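Local atomic coordinates of phospholethanolamine N-methyltransferase 2 (Haemonchus contortus, PDB entry 4KRI), a protein that probably transfers methyl groups from S-adenosylmethionine to phosphomonomethylethanolamine and its methylated product, in the nematode route to phosphocholine. Residues Tyr149-Phe157 and Leu262-Val273. Numbering follows the deposited sequence.
Sequences YVHQNWLDF and LERVHKEKDARV
Three hydrogen bonds join W154 and Q152 to residues 262-273. NE1 of W154 donates to the carbonyl O of V273, 3.0 Å away, meeting that oxygen almost head-on in the indole plane. Its backbone N donates to ND1 of H266 (3.1 Å), a nearly straight bond at 166° in the imidazole plane, which requires ND1 to be the unprotonated, accepting nitrogen. K269, just past the end of helix 255-268 with positive phi, bends at its last torsion (chi4 -73°) to bring NZ 2.8 Å from the backbone O of Q152; the same ammonium also bonds H266 O, as a lysine's several N-H groups allow. Here the N-terminal domain, through the turn between helix 145-151 and strand 156-166, meets the Rossmann-type methyltransferase domain at helix 255-268 and the loop leading into strand 273-277. The apolar contacts mostly set aliphatic branches against rings. V265 CG1 lies over the five-membered ring of W154 in a CH-pi contact, while CH2 of W154, on the six-membered ring, reaches CA of K269 at 3.6 Å. L155 sets CD1 over the imidazole face of H266, 3.6 Å from the ring centroid, and L262 CD1 meets F157 CE1 at 3.7 Å. At the more exposed edge, Y149 suits a wet border: the edge of its ring meets A271, whose O lies near the ring plane, and a water lies 2.7 Å from Y149 OH and 2.7 Å from A271 O, donating to the latter.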
loop_
_atom_site.group_PDB
_atom_site.type_symbol
_atom_site.label_atom_id
_atom_site.label_comp_id
_atom_site.label_asym_id
_atom_site.label_seq_id
_atom_site.Cartn_x
_atom_site.Cartn_y
_atom_site.Cartn_z
ATOM N N TYR A 149 1.465 -7.752 17.841
ATOM C CA TYR A 149 2.287 -8.751 18.516
ATOM C C TYR A 149 1.826 -9.123 19.921
ATOM O O TYR A 149 2.138 -10.209 20.385
ATOM C CB TYR A 149 3.752 -8.301 18.552
ATOM C CG TYR A 149 4.311 -8.102 17.159
ATOM C CD1 TYR A 149 4.161 -9.075 16.184
ATOM C CD2 TYR A 149 4.992 -6.943 16.830
ATOM C CE1 TYR A 149 4.677 -8.890 14.908
ATOM C CE2 TYR A 149 5.503 -6.748 15.562
ATOM C CZ TYR A 149 5.351 -7.726 14.606
ATOM O OH TYR A 149 5.874 -7.530 13.332
ATOM N N VAL A 150 1.105 -8.215 20.585
ATOM C CA VAL A 150 0.673 -8.429 21.973
ATOM C C VAL A 150 -0.821 -8.747 22.064
ATOM O O VAL A 150 -1.265 -9.503 22.944
ATOM C CB VAL A 150 1.009 -7.195 22.847
ATOM C CG1 VAL A 150 0.481 -7.365 24.284
ATOM C CG2 VAL A 150 2.508 -6.962 22.862
ATOM N N HIS A 151 -1.596 -8.173 21.157
ATOM C CA HIS A 151 -3.055 -8.288 21.245
ATOM C C HIS A 151 -3.742 -8.952 20.052
ATOM O O HIS A 151 -4.979 -8.953 19.974
ATOM C CB HIS A 151 -3.669 -6.902 21.467
ATOM C CG HIS A 151 -3.202 -6.232 22.717
ATOM N ND1 HIS A 151 -3.463 -6.743 23.973
ATOM C CD2 HIS A 151 -2.503 -5.090 22.912
ATOM C CE1 HIS A 151 -2.932 -5.950 24.885
ATOM N NE2 HIS A 151 -2.348 -4.937 24.270
ATOM N N GLN A 152 -2.965 -9.534 19.140
ATOM C CA GLN A 152 -3.512 -10.109 17.914
ATOM C C GLN A 152 -4.511 -9.178 17.221
ATOM O O GLN A 152 -5.591 -9.596 16.793
ATOM C CB GLN A 152 -4.128 -11.485 18.192
ATOM C CG GLN A 152 -3.088 -12.608 18.319
ATOM C CD GLN A 152 -3.710 -13.978 18.255
ATOM O OE1 GLN A 152 -4.769 -14.212 18.830
ATOM N NE2 GLN A 152 -3.056 -14.896 17.567
ATOM N N ASN A 153 -4.139 -7.904 17.146
ATOM C CA ASN A 153 -4.992 -6.871 16.573
ATOM C C ASN A 153 -4.272 -6.187 15.421
ATOM O O ASN A 153 -3.288 -5.482 15.641
ATOM C CB ASN A 153 -5.318 -5.836 17.655
ATOM C CG ASN A 153 -6.173 -4.694 17.137
ATOM O OD1 ASN A 153 -6.677 -4.737 16.011
ATOM N ND2 ASN A 153 -6.366 -3.673 17.978
ATOM N N TRP A 154 -4.780 -6.391 14.202
ATOM C CA TRP A 154 -4.192 -5.845 12.979
ATOM C C TRP A 154 -4.925 -4.591 12.519
ATOM O O TRP A 154 -4.574 -4.006 11.491
ATOM C CB TRP A 154 -4.234 -6.900 11.851
ATOM C CG TRP A 154 -3.138 -7.964 11.905
ATOM C CD1 TRP A 154 -1.994 -7.999 11.138
ATOM C CD2 TRP A 154 -3.090 -9.133 12.751
ATOM N NE1 TRP A 154 -1.245 -9.107 11.470
ATOM C CE2 TRP A 154 -1.891 -9.819 12.439
ATOM C CE3 TRP A 154 -3.939 -9.660 13.738
ATOM C CZ2 TRP A 154 -1.521 -11.004 13.089
ATOM C CZ3 TRP A 154 -3.569 -10.837 14.378
ATOM C CH2 TRP A 154 -2.366 -11.499 14.045
ATOM N N LEU A 155 -5.935 -4.172 13.279
ATOM C CA LEU A 155 -6.755 -3.023 12.882
ATOM C C LEU A 155 -6.563 -1.791 13.773
ATOM O O LEU A 155 -7.476 -0.969 13.934
ATOM C CB LEU A 155 -8.233 -3.413 12.851
ATOM C CG LEU A 155 -8.533 -4.657 12.024
ATOM C CD1 LEU A 155 -9.997 -5.036 12.230
ATOM C CD2 LEU A 155 -8.220 -4.421 10.542
ATOM N N ASP A 156 -5.372 -1.656 14.336
ATOM C CA ASP A 156 -5.037 -0.485 15.142
ATOM C C ASP A 156 -4.184 0.376 14.207
ATOM O O ASP A 156 -3.073 -0.010 13.851
ATOM C CB ASP A 156 -4.269 -0.941 16.394
ATOM C CG ASP A 156 -4.189 0.122 17.465
ATOM O OD1 ASP A 156 -4.621 1.273 17.204
ATOM O OD2 ASP A 156 -3.684 -0.187 18.580
ATOM N N PHE A 157 -4.717 1.510 13.752
ATOM C CA PHE A 157 -4.068 2.234 12.642
ATOM C C PHE A 157 -3.414 3.564 13.016
ATOM O O PHE A 157 -3.840 4.230 13.952
ATOM C CB PHE A 157 -5.079 2.456 11.522
ATOM C CG PHE A 157 -5.551 1.183 10.889
ATOM C CD1 PHE A 157 -4.700 0.446 10.083
ATOM C CD2 PHE A 157 -6.833 0.709 11.131
ATOM C CE1 PHE A 157 -5.126 -0.731 9.485
ATOM C CE2 PHE A 157 -7.270 -0.474 10.552
ATOM C CZ PHE A 157 -6.410 -1.195 9.722
ATOM N N LEU A 262 -6.192 -6.739 5.196
ATOM C CA LEU A 262 -6.190 -6.476 6.617
ATOM C C LEU A 262 -7.311 -7.220 7.298
ATOM O O LEU A 262 -7.093 -7.810 8.351
ATOM C CB LEU A 262 -6.299 -4.969 6.887
ATOM C CG LEU A 262 -5.000 -4.208 6.629
ATOM C CD1 LEU A 262 -5.285 -2.742 6.393
ATOM C CD2 LEU A 262 -4.093 -4.359 7.836
ATOM N N GLU A 263 -8.497 -7.217 6.688
ATOM C CA GLU A 263 -9.641 -7.926 7.263
ATOM C C GLU A 263 -9.297 -9.395 7.412
ATOM O O GLU A 263 -9.601 -10.027 8.434
ATOM C CB GLU A 263 -10.851 -7.794 6.340
ATOM C CG GLU A 263 -12.049 -8.623 6.766
ATOM C CD GLU A 263 -13.235 -8.457 5.834
ATOM O OE1 GLU A 263 -13.181 -7.579 4.944
ATOM O OE2 GLU A 263 -14.222 -9.203 5.993
ATOM N N ARG A 264 -8.641 -9.928 6.389
ATOM C CA ARG A 264 -8.363 -11.356 6.349
ATOM C C ARG A 264 -7.262 -11.785 7.309
ATOM O O ARG A 264 -7.374 -12.819 7.960
ATOM C CB ARG A 264 -8.123 -11.816 4.915
ATOM C CG ARG A 264 -9.415 -11.801 4.113
ATOM C CD ARG A 264 -9.222 -12.192 2.670
ATOM N NE ARG A 264 -10.446 -11.931 1.917
ATOM C CZ ARG A 264 -10.620 -12.232 0.635
ATOM N NH1 ARG A 264 -9.655 -12.826 -0.051
ATOM N NH2 ARG A 264 -11.775 -11.948 0.043
ATOM N N VAL A 265 -6.213 -10.987 7.439
ATOM C CA VAL A 265 -5.183 -11.360 8.398
ATOM C C VAL A 265 -5.662 -11.147 9.836
ATOM O O VAL A 265 -5.300 -11.919 10.725
ATOM C CB VAL A 265 -3.819 -10.662 8.130
ATOM C CG1 VAL A 265 -3.895 -9.181 8.475
ATOM C CG2 VAL A 265 -2.713 -11.348 8.954
ATOM N N HIS A 266 -6.497 -10.132 10.073
ATOM C CA HIS A 266 -7.021 -9.902 11.413
ATOM C C HIS A 266 -7.910 -11.069 11.860
ATOM O O HIS A 266 -7.928 -11.451 13.030
ATOM C CB HIS A 266 -7.801 -8.581 11.472
ATOM C CG HIS A 266 -8.359 -8.260 12.816
ATOM N ND1 HIS A 266 -7.612 -7.683 13.823
ATOM C CD2 HIS A 266 -9.605 -8.430 13.329
ATOM C CE1 HIS A 266 -8.369 -7.513 14.892
ATOM N NE2 HIS A 266 -9.584 -7.953 14.617
ATOM N N LYS A 267 -8.649 -11.630 10.920
ATOM C CA LYS A 267 -9.527 -12.747 11.254
ATOM C C LYS A 267 -8.783 -14.068 11.399
ATOM O O LYS A 267 -9.082 -14.862 12.298
ATOM C CB LYS A 267 -10.633 -12.875 10.213
ATOM C CG LYS A 267 -11.641 -11.748 10.303
ATOM C CD LYS A 267 -12.879 -12.034 9.467
ATOM C CE LYS A 267 -13.889 -10.896 9.573
ATOM N NZ LYS A 267 -14.615 -10.710 8.290
ATOM N N GLU A 268 -7.805 -14.286 10.530
ATOM C CA GLU A 268 -7.110 -15.573 10.441
ATOM C C GLU A 268 -5.890 -15.639 11.364
ATOM O O GLU A 268 -5.555 -16.704 11.894
ATOM C CB GLU A 268 -6.734 -15.852 8.982
ATOM C CG GLU A 268 -7.963 -16.163 8.102
ATOM C CD GLU A 268 -7.750 -15.944 6.604
ATOM O OE1 GLU A 268 -6.603 -15.718 6.161
ATOM O OE2 GLU A 268 -8.754 -16.002 5.854
ATOM N N LYS A 269 -5.249 -14.486 11.552
ATOM C CA LYS A 269 -4.153 -14.290 12.517
ATOM C C LYS A 269 -2.832 -14.987 12.123
ATOM O O LYS A 269 -2.692 -16.209 12.212
ATOM C CB LYS A 269 -4.603 -14.626 13.944
ATOM C CG LYS A 269 -5.945 -13.950 14.305
ATOM C CD LYS A 269 -6.107 -13.682 15.792
ATOM C CE LYS A 269 -7.393 -12.887 16.079
ATOM N NZ LYS A 269 -7.334 -11.431 15.675
ATOM N N ASP A 270 -1.877 -14.194 11.646
ATOM C CA ASP A 270 -0.532 -14.691 11.394
ATOM C C ASP A 270 0.415 -13.526 11.663
ATOM O O ASP A 270 0.491 -12.593 10.857
ATOM C CB ASP A 270 -0.399 -15.181 9.948
ATOM C CG ASP A 270 0.939 -15.883 9.678
ATOM O OD1 ASP A 270 1.943 -15.573 10.361
ATOM O OD2 ASP A 270 0.981 -16.757 8.786
ATOM N N ALA A 271 1.134 -13.581 12.787
ATOM C CA ALA A 271 1.979 -12.459 13.197
ATOM C C ALA A 271 3.206 -12.260 12.316
ATOM O O ALA A 271 3.945 -11.289 12.508
ATOM C CB ALA A 271 2.397 -12.572 14.656
ATOM N N ARG A 272 3.420 -13.149 11.350
ATOM C CA ARG A 272 4.515 -12.940 10.386
ATOM C C ARG A 272 4.192 -11.878 9.358
ATOM O O ARG A 272 5.082 -11.396 8.657
ATOM C CB ARG A 272 4.865 -14.256 9.664
ATOM C CG ARG A 272 5.583 -15.217 10.626
ATOM C CD ARG A 272 5.650 -16.643 10.103
ATOM N NE ARG A 272 4.333 -17.203 9.801
ATOM C CZ ARG A 272 4.100 -18.500 9.638
ATOM N NH1 ARG A 272 5.089 -19.374 9.796
ATOM N NH2 ARG A 272 2.879 -18.926 9.347
ATOM N N VAL A 273 2.923 -11.497 9.272
ATOM C CA VAL A 273 2.478 -10.630 8.193
ATOM C C VAL A 273 1.942 -9.300 8.693
ATOM O O VAL A 273 1.079 -9.260 9.554
ATOM C CB VAL A 273 1.372 -11.312 7.393
ATOM C CG1 VAL A 273 0.839 -10.369 6.311
ATOM C CG2 VAL A 273 1.920 -12.575 6.753
HETATM O O HOH W 1 5.721 -9.493 11.554
#